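Local atomic coordinates of lysozyme M1 (Streptomyces coelicolor, PDB entry 1JFX), a protein that hydrolyses the beta-1,4 linkages between N-acetylmuramic acid and N-acetylglucosamine in bacterial cell-wall peptidoglycan, acting as a secreted lysozyme. Residues T131-W143 with G153-W165. Sequence-based numbering, arbitrary orientation.
Sequences TTRDVVIYTTASW and GMAAKSPFWVAHW
Tyr138 sets the edge of its ring against the indole face of Trp161, on neighbouring parallel strands whose axes diverge by only 12°. Followed outward, Tyr138 CB packs 3.7 Å from Trp161 CE3. Tyr138 CG, anti to the backbone N (chi1 166°), is near Trp161 CE3 and CD2, and the ring then extends across the indole: Tyr138 CD2 sits over the shared bond, 3.3 Å from Trp161 CD2, and Tyr138 CE2 moves on to Ala163 CB at 3.7 Å. With planes at 74°, the pair is T-shaped. Tyr138 CZ also lies against Ala163 CB, and at the tip Tyr138 OH passes 3.4 Å from Ala163 CB and hydrogen-bonds Gln183 OE1.

Four backbone bonds form the parallel ladder: Ile137 N to Pro159 O, Trp161 N to Ile137 O (2.7 Å), Thr139 N to Trp161 O and Ala163 N to Thr139 O. Before it, Ser158 OG donates to Val135 O at 2.7 Å. On the other sheet face, Ile137 CD1 rests 3.6 Å from Ser158 CB, and Thr139 CG2 meets the edge of the Phe160 ring, 3.7 Å from Phe160 CE1. Past the strands, a water accepts from Ala141 N and donates to Ala163 O.

Together with helix 141-148 the strands make a beta-alpha-beta unit of the family 25 barrel. Tyr138 also touches Asp98 and Glu100, both predicted active-site residues; indole and Gln183 therefore probably fix a phenol that borders these two carboxylates.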
ATOM      1  N   THR A 131      -1.703 -14.534  -5.898  1.00  8.25           N
ATOM      2  CA  THR A 131      -2.023 -14.588  -4.471  1.00  7.22           C
ATOM      3  C   THR A 131      -3.464 -14.843  -4.029  1.00  7.37           C
ATOM      4  O   THR A 131      -3.705 -15.068  -2.838  1.00  8.96           O
ATOM      5  CB  THR A 131      -1.625 -13.242  -3.800  1.00  6.33           C
ATOM      6  OG1 THR A 131      -2.551 -12.231  -4.227  1.00  7.89           O
ATOM      7  CG2 THR A 131      -0.197 -12.807  -4.207  1.00  6.86           C
ATOM      8  N   THR A 132      -4.398 -14.783  -4.978  1.00  8.84           N
ATOM      9  CA  THR A 132      -5.853 -14.890  -4.783  1.00  8.24           C
ATOM     10  C   THR A 132      -6.423 -13.577  -4.247  1.00  7.83           C
ATOM     11  O   THR A 132      -7.633 -13.437  -4.135  1.00  9.82           O
ATOM     12  CB  THR A 132      -6.343 -16.038  -3.809  1.00 12.33           C
ATOM     13  OG1 THR A 132      -6.117 -15.671  -2.439  1.00 12.09           O
ATOM     14  CG2 THR A 132      -5.650 -17.359  -4.130  1.00 12.08           C
ATOM     15  N   ARG A 133      -5.561 -12.602  -3.957  1.00  8.14           N
ATOM     16  CA  ARG A 133      -6.056 -11.353  -3.389  1.00  6.54           C
ATOM     17  C   ARG A 133      -6.193 -10.185  -4.344  1.00  6.76           C
ATOM     18  O   ARG A 133      -5.451 -10.077  -5.323  1.00  6.88           O
ATOM     19  CB  ARG A 133      -5.142 -10.883  -2.250  1.00  7.90           C
ATOM     20  CG  ARG A 133      -4.859 -11.896  -1.147  1.00  9.18           C
ATOM     21  CD  ARG A 133      -6.143 -12.420  -0.487  1.00  6.38           C
ATOM     22  NE  ARG A 133      -7.079 -11.371  -0.051  1.00  8.67           N
ATOM     23  CZ  ARG A 133      -7.063 -10.768   1.138  1.00  5.96           C
ATOM     24  NH1 ARG A 133      -6.152 -11.085   2.053  1.00  7.71           N
ATOM     25  NH2 ARG A 133      -7.987  -9.852   1.425  1.00  9.42           N
ATOM     26  N   ASP A 134      -7.155  -9.312  -4.033  1.00  6.74           N
ATOM     27  CA  ASP A 134      -7.365  -8.062  -4.779  1.00  8.00           C
ATOM     28  C   ASP A 134      -6.313  -7.078  -4.240  1.00  7.46           C
ATOM     29  O   ASP A 134      -6.297  -6.759  -3.047  1.00  7.41           O
ATOM     30  CB  ASP A 134      -8.758  -7.480  -4.511  1.00  9.89           C
ATOM     31  CG  ASP A 134      -9.862  -8.248  -5.206  1.00 11.07           C
ATOM     32  OD1 ASP A 134      -9.616  -8.788  -6.301  1.00 11.19           O
ATOM     33  OD2 ASP A 134     -10.997  -8.294  -4.669  1.00 13.44           O
ATOM     34  N   VAL A 135      -5.441  -6.593  -5.114  1.00  7.08           N
ATOM     35  CA  VAL A 135      -4.397  -5.676  -4.694  1.00  6.52           C
ATOM     36  C   VAL A 135      -4.996  -4.363  -4.181  1.00  7.16           C
ATOM     37  O   VAL A 135      -5.998  -3.876  -4.709  1.00  7.01           O
ATOM     38  CB  VAL A 135      -3.419  -5.392  -5.863  1.00  4.50           C
ATOM     39  CG1 VAL A 135      -4.117  -4.564  -6.945  1.00  7.95           C
ATOM     40  CG2 VAL A 135      -2.160  -4.683  -5.335  1.00  5.50           C
ATOM     41  N   VAL A 136      -4.399  -3.819  -3.123  1.00  6.18           N
ATOM     42  CA  VAL A 136      -4.842  -2.545  -2.564  1.00  6.64           C
ATOM     43  C   VAL A 136      -4.134  -1.452  -3.367  1.00  6.86           C
ATOM     44  O   VAL A 136      -2.934  -1.533  -3.599  1.00  6.33           O
ATOM     45  CB  VAL A 136      -4.431  -2.445  -1.079  1.00  6.83           C
ATOM     46  CG1 VAL A 136      -4.713  -1.047  -0.534  1.00  8.01           C
ATOM     47  CG2 VAL A 136      -5.189  -3.502  -0.283  1.00  7.50           C
ATOM     48  N   ILE A 137      -4.868  -0.427  -3.789  1.00  5.27           N
ATOM     49  CA  ILE A 137      -4.264   0.655  -4.553  1.00  5.96           C
ATOM     50  C   ILE A 137      -3.969   1.874  -3.676  1.00  6.09           C
ATOM     51  O   ILE A 137      -4.880   2.447  -3.060  1.00  5.99           O
ATOM     52  CB  ILE A 137      -5.186   1.095  -5.738  1.00  6.49           C
ATOM     53  CG1 ILE A 137      -5.264  -0.029  -6.781  1.00  9.83           C
ATOM     54  CG2 ILE A 137      -4.637   2.389  -6.390  1.00  7.69           C
ATOM     55  CD1 ILE A 137      -6.265   0.256  -7.911  1.00  8.36           C
ATOM     56  N   TYR A 138      -2.689   2.235  -3.597  1.00  5.73           N
ATOM     57  CA  TYR A 138      -2.263   3.428  -2.855  1.00  6.03           C
ATOM     58  C   TYR A 138      -1.956   4.487  -3.893  1.00  6.51           C
ATOM     59  O   TYR A 138      -1.162   4.248  -4.818  1.00  7.45           O
ATOM     60  CB  TYR A 138      -0.988   3.169  -2.029  1.00  6.20           C
ATOM     61  CG  TYR A 138      -0.308   4.445  -1.518  1.00  8.46           C
ATOM     62  CD1 TYR A 138       0.570   5.178  -2.331  1.00  8.42           C
ATOM     63  CD2 TYR A 138      -0.550   4.923  -0.221  1.00  7.82           C
ATOM     64  CE1 TYR A 138       1.184   6.342  -1.871  1.00  8.09           C
ATOM     65  CE2 TYR A 138       0.068   6.085   0.254  1.00  8.52           C
ATOM     66  CZ  TYR A 138       0.935   6.792  -0.578  1.00  8.73           C
ATOM     67  OH  TYR A 138       1.564   7.942  -0.113  1.00 10.90           O
ATOM     68  N   THR A 139      -2.571   5.654  -3.740  1.00  6.76           N
ATOM     69  CA  THR A 139      -2.335   6.762  -4.665  1.00  6.75           C
ATOM     70  C   THR A 139      -2.945   8.034  -4.104  1.00  6.35           C
ATOM     71  O   THR A 139      -3.497   8.031  -3.001  1.00  7.52           O
ATOM     72  CB  THR A 139      -2.955   6.467  -6.064  1.00  7.35           C
ATOM     73  OG1 THR A 139      -2.541   7.476  -6.995  1.00  8.48           O
ATOM     74  CG2 THR A 139      -4.472   6.448  -6.009  1.00  9.33           C
ATOM     75  N   THR A 140      -2.790   9.130  -4.837  1.00  6.77           N
ATOM     76  CA  THR A 140      -3.403  10.390  -4.438  1.00  7.36           C
ATOM     77  C   THR A 140      -4.592  10.592  -5.356  1.00  7.05           C
ATOM     78  O   THR A 140      -4.643  10.036  -6.449  1.00  7.38           O
ATOM     79  CB  THR A 140      -2.449  11.612  -4.592  1.00  7.35           C
ATOM     80  OG1 THR A 140      -1.973  11.712  -5.946  1.00  9.04           O
ATOM     81  CG2 THR A 140      -1.263  11.477  -3.626  1.00  7.42           C
ATOM     82  N   ALA A 141      -5.552  11.392  -4.925  1.00  8.28           N
ATOM     83  CA  ALA A 141      -6.703  11.662  -5.762  1.00  7.70           C
ATOM     84  C   ALA A 141      -6.242  12.345  -7.059  1.00  8.53           C
ATOM     85  O   ALA A 141      -6.724  12.016  -8.135  1.00  8.71           O
ATOM     86  CB  ALA A 141      -7.688  12.574  -5.022  1.00  6.38           C
ATOM     87  N   SER A 142      -5.308  13.289  -6.942  1.00  9.08           N
ATOM     88  CA  SER A 142      -4.798  14.021  -8.105  1.00  9.67           C
ATOM     89  C   SER A 142      -4.223  13.091  -9.151  1.00  7.81           C
ATOM     90  O   SER A 142      -4.530  13.202 -10.342  1.00  9.57           O
ATOM     91  CB  SER A 142      -3.687  15.003  -7.693  1.00 10.85           C
ATOM     92  OG  SER A 142      -4.248  16.128  -7.048  1.00 20.45           O
ATOM     93  N   TRP A 143      -3.365  12.181  -8.711  1.00  8.03           N
ATOM     94  CA  TRP A 143      -2.752  11.270  -9.657  1.00  6.42           C
ATOM     95  C   TRP A 143      -3.810  10.355 -10.271  1.00  8.36           C
ATOM     96  O   TRP A 143      -3.833  10.154 -11.483  1.00  7.85           O
ATOM     97  CB  TRP A 143      -1.667  10.433  -8.984  1.00  8.11           C
ATOM     98  CG  TRP A 143      -0.829   9.694  -9.971  1.00  7.44           C
ATOM     99  CD1 TRP A 143       0.349  10.123 -10.534  1.00  9.21           C
ATOM    100  CD2 TRP A 143      -1.137   8.442 -10.592  1.00  8.59           C
ATOM    101  NE1 TRP A 143       0.784   9.211 -11.472  1.00  8.93           N
ATOM    102  CE2 TRP A 143      -0.110   8.174 -11.528  1.00  7.58           C
ATOM    103  CE3 TRP A 143      -2.186   7.524 -10.458  1.00  8.27           C
ATOM    104  CZ2 TRP A 143      -0.106   7.026 -12.331  1.00  6.64           C
ATOM    105  CZ3 TRP A 143      -2.183   6.377 -11.263  1.00  8.31           C
ATOM    106  CH2 TRP A 143      -1.143   6.148 -12.188  1.00  7.61           C
ATOM    107  N   GLY A 153     -13.182   1.978 -13.055  1.00  8.72           N
ATOM    108  CA  GLY A 153     -12.946   0.565 -13.288  1.00  8.82           C
ATOM    109  C   GLY A 153     -12.386  -0.321 -12.195  1.00  7.77           C
ATOM    110  O   GLY A 153     -12.455  -1.555 -12.298  1.00  9.76           O
ATOM    111  N   MET A 154     -11.820   0.277 -11.157  1.00  6.92           N
ATOM    112  CA  MET A 154     -11.272  -0.525 -10.072  1.00  7.35           C
ATOM    113  C   MET A 154     -12.144  -0.450  -8.838  1.00  8.20           C
ATOM    114  O   MET A 154     -11.792  -1.012  -7.812  1.00  8.74           O
ATOM    115  CB  MET A 154      -9.853  -0.061  -9.713  1.00  7.22           C
ATOM    116  CG  MET A 154      -8.872  -0.135 -10.861  1.00  7.03           C
ATOM    117  SD  MET A 154      -8.723  -1.802 -11.554  1.00  9.22           S
ATOM    118  CE  MET A 154      -7.815  -2.651 -10.244  1.00  9.19           C
ATOM    119  N   ALA A 155     -13.291   0.227  -8.933  1.00  8.23           N
ATOM    120  CA  ALA A 155     -14.170   0.363  -7.770  1.00  9.32           C
ATOM    121  C   ALA A 155     -14.546  -0.962  -7.115  1.00  9.80           C
ATOM    122  O   ALA A 155     -14.578  -1.062  -5.886  1.00 11.11           O
ATOM    123  CB  ALA A 155     -15.442   1.137  -8.154  1.00  9.66           C
ATOM    124  N   ALA A 156     -14.813  -1.986  -7.920  1.00  9.62           N
ATOM    125  CA  ALA A 156     -15.190  -3.277  -7.350  1.00 11.46           C
ATOM    126  C   ALA A 156     -14.031  -4.258  -7.305  1.00 12.22           C
ATOM    127  O   ALA A 156     -14.217  -5.408  -6.906  1.00 14.58           O
ATOM    128  CB  ALA A 156     -16.347  -3.883  -8.140  1.00 13.13           C
ATOM    129  N   LYS A 157     -12.842  -3.807  -7.690  1.00 10.76           N
ATOM    130  CA  LYS A 157     -11.674  -4.689  -7.728  1.00 10.11           C
ATOM    131  C   LYS A 157     -10.585  -4.445  -6.694  1.00 10.47           C
ATOM    132  O   LYS A 157      -9.942  -5.389  -6.256  1.00 12.52           O
ATOM    133  CB  LYS A 157     -11.005  -4.619  -9.097  1.00 10.45           C
ATOM    134  CG  LYS A 157     -11.749  -5.295 -10.229  1.00 15.23           C
ATOM    135  CD  LYS A 157     -10.910  -5.178 -11.489  1.00 14.55           C
ATOM    136  CE  LYS A 157     -11.452  -6.008 -12.627  1.00 21.64           C
ATOM    137  NZ  LYS A 157     -10.629  -5.771 -13.848  1.00 22.25           N
ATOM    138  N   SER A 158     -10.350  -3.188  -6.332  1.00  9.20           N
ATOM    139  CA  SER A 158      -9.285  -2.889  -5.381  1.00  8.82           C
ATOM    140  C   SER A 158      -9.634  -1.981  -4.220  1.00  9.48           C
ATOM    141  O   SER A 158     -10.249  -0.929  -4.421  1.00  9.19           O
ATOM    142  CB  SER A 158      -8.104  -2.220  -6.102  1.00  8.98           C
ATOM    143  OG  SER A 158      -7.379  -3.110  -6.935  1.00  9.10           O
ATOM    144  N   PRO A 159      -9.251  -2.372  -2.992  1.00  8.28           N
ATOM    145  CA  PRO A 159      -9.532  -1.506  -1.839  1.00  8.57           C
ATOM    146  C   PRO A 159      -8.676  -0.252  -2.097  1.00  8.44           C
ATOM    147  O   PRO A 159      -7.608  -0.335  -2.724  1.00  7.87           O
ATOM    148  CB  PRO A 159      -8.994  -2.307  -0.654  1.00 10.90           C
ATOM    149  CG  PRO A 159      -9.182  -3.737  -1.095  1.00  9.94           C
ATOM    150  CD  PRO A 159      -8.807  -3.718  -2.558  1.00  7.39           C
ATOM    151  N   PHE A 160      -9.116   0.899  -1.597  1.00  6.97           N
ATOM    152  CA  PHE A 160      -8.408   2.155  -1.834  1.00  6.61           C
ATOM    153  C   PHE A 160      -7.650   2.677  -0.616  1.00  5.73           C
ATOM    154  O   PHE A 160      -8.222   2.836   0.461  1.00  6.67           O
ATOM    155  CB  PHE A 160      -9.458   3.186  -2.315  1.00  5.25           C
ATOM    156  CG  PHE A 160      -8.920   4.567  -2.608  1.00  7.80           C
ATOM    157  CD1 PHE A 160      -7.785   4.750  -3.394  1.00  8.78           C
ATOM    158  CD2 PHE A 160      -9.618   5.691  -2.166  1.00 10.14           C
ATOM    159  CE1 PHE A 160      -7.358   6.040  -3.738  1.00 10.36           C
ATOM    160  CE2 PHE A 160      -9.200   6.988  -2.508  1.00  9.06           C
ATOM    161  CZ  PHE A 160      -8.072   7.160  -3.294  1.00  8.78           C
ATOM    162  N   TRP A 161      -6.352   2.917  -0.788  1.00  5.95           N
ATOM    163  CA  TRP A 161      -5.524   3.485   0.277  1.00  6.20           C
ATOM    164  C   TRP A 161      -5.180   4.888  -0.228  1.00  6.35           C
ATOM    165  O   TRP A 161      -4.345   5.069  -1.114  1.00  6.97           O
ATOM    166  CB  TRP A 161      -4.268   2.642   0.484  1.00  7.15           C
ATOM    167  CG  TRP A 161      -3.311   3.195   1.502  1.00  6.89           C
ATOM    168  CD1 TRP A 161      -3.493   4.274   2.323  1.00  6.37           C
ATOM    169  CD2 TRP A 161      -2.004   2.692   1.781  1.00  6.88           C
ATOM    170  NE1 TRP A 161      -2.371   4.474   3.100  1.00  6.37           N
ATOM    171  CE2 TRP A 161      -1.440   3.514   2.781  1.00  6.05           C
ATOM    172  CE3 TRP A 161      -1.251   1.621   1.272  1.00  5.99           C
ATOM    173  CZ2 TRP A 161      -0.151   3.302   3.285  1.00  5.91           C
ATOM    174  CZ3 TRP A 161       0.028   1.407   1.766  1.00  6.62           C
ATOM    175  CH2 TRP A 161       0.570   2.243   2.765  1.00  5.73           C
ATOM    176  N   VAL A 162      -5.852   5.883   0.337  1.00  5.92           N
ATOM    177  CA  VAL A 162      -5.680   7.260  -0.100  1.00  6.51           C
ATOM    178  C   VAL A 162      -4.633   8.028   0.674  1.00  6.82           C
ATOM    179  O   VAL A 162      -4.603   7.986   1.899  1.00  6.32           O
ATOM    180  CB  VAL A 162      -7.038   8.016  -0.033  1.00  7.89           C
ATOM    181  CG1 VAL A 162      -7.633   7.925   1.361  1.00  8.57           C
ATOM    182  CG2 VAL A 162      -6.853   9.473  -0.463  1.00  9.69           C
ATOM    183  N   ALA A 163      -3.768   8.723  -0.059  1.00  6.60           N
ATOM    184  CA  ALA A 163      -2.750   9.552   0.574  1.00  6.69           C
ATOM    185  C   ALA A 163      -3.287  10.978   0.530  1.00  7.75           C
ATOM    186  O   ALA A 163      -3.469  11.531  -0.547  1.00  8.28           O
ATOM    187  CB  ALA A 163      -1.426   9.465  -0.197  1.00 10.32           C
ATOM    188  N   HIS A 164      -3.571  11.554   1.693  1.00  7.32           N
ATOM    189  CA  HIS A 164      -4.068  12.928   1.757  1.00  7.25           C
ATOM    190  C   HIS A 164      -3.687  13.453   3.126  1.00  7.80           C
ATOM    191  O   HIS A 164      -4.381  13.233   4.136  1.00  6.63           O
ATOM    192  CB  HIS A 164      -5.584  12.976   1.549  1.00  7.34           C
ATOM    193  CG  HIS A 164      -6.081  14.346   1.232  1.00  8.31           C
ATOM    194  ND1 HIS A 164      -7.375  14.604   0.826  1.00  9.21           N
ATOM    195  CD2 HIS A 164      -5.439  15.537   1.236  1.00  8.35           C
ATOM    196  CE1 HIS A 164      -7.504  15.899   0.589  1.00  6.89           C
ATOM    197  NE2 HIS A 164      -6.345  16.488   0.831  1.00  8.85           N
ATOM    198  N   TRP A 165      -2.551  14.136   3.154  1.00  7.71           N
ATOM    199  CA  TRP A 165      -2.018  14.635   4.408  1.00  9.04           C
ATOM    200  C   TRP A 165      -2.621  15.933   4.905  1.00 10.19           C
ATOM    201  O   TRP A 165      -3.048  16.780   4.121  1.00 11.09           O
ATOM    202  CB  TRP A 165      -0.500  14.837   4.297  1.00  8.55           C
ATOM    203  CG  TRP A 165       0.254  13.690   3.676  1.00 11.18           C
ATOM    204  CD1 TRP A 165      -0.033  12.352   3.784  1.00  9.58           C
ATOM    205  CD2 TRP A 165       1.461  13.774   2.906  1.00 11.13           C
ATOM    206  NE1 TRP A 165       0.918  11.609   3.134  1.00 12.05           N
ATOM    207  CE2 TRP A 165       1.847  12.453   2.587  1.00 12.48           C
ATOM    208  CE3 TRP A 165       2.255  14.841   2.455  1.00 15.77           C
ATOM    209  CZ2 TRP A 165       2.997  12.164   1.839  1.00 15.07           C
ATOM    210  CZ3 TRP A 165       3.398  14.554   1.713  1.00 14.07           C
ATOM    211  CH2 TRP A 165       3.754  13.226   1.414  1.00 14.54           C
TER
HETATM  212  O   HOH W   1     -13.301  -7.653  -5.826  1.00 28.98           O
HETATM  213  O   HOH W   2      -5.083  12.737  -2.409  1.00  9.30           O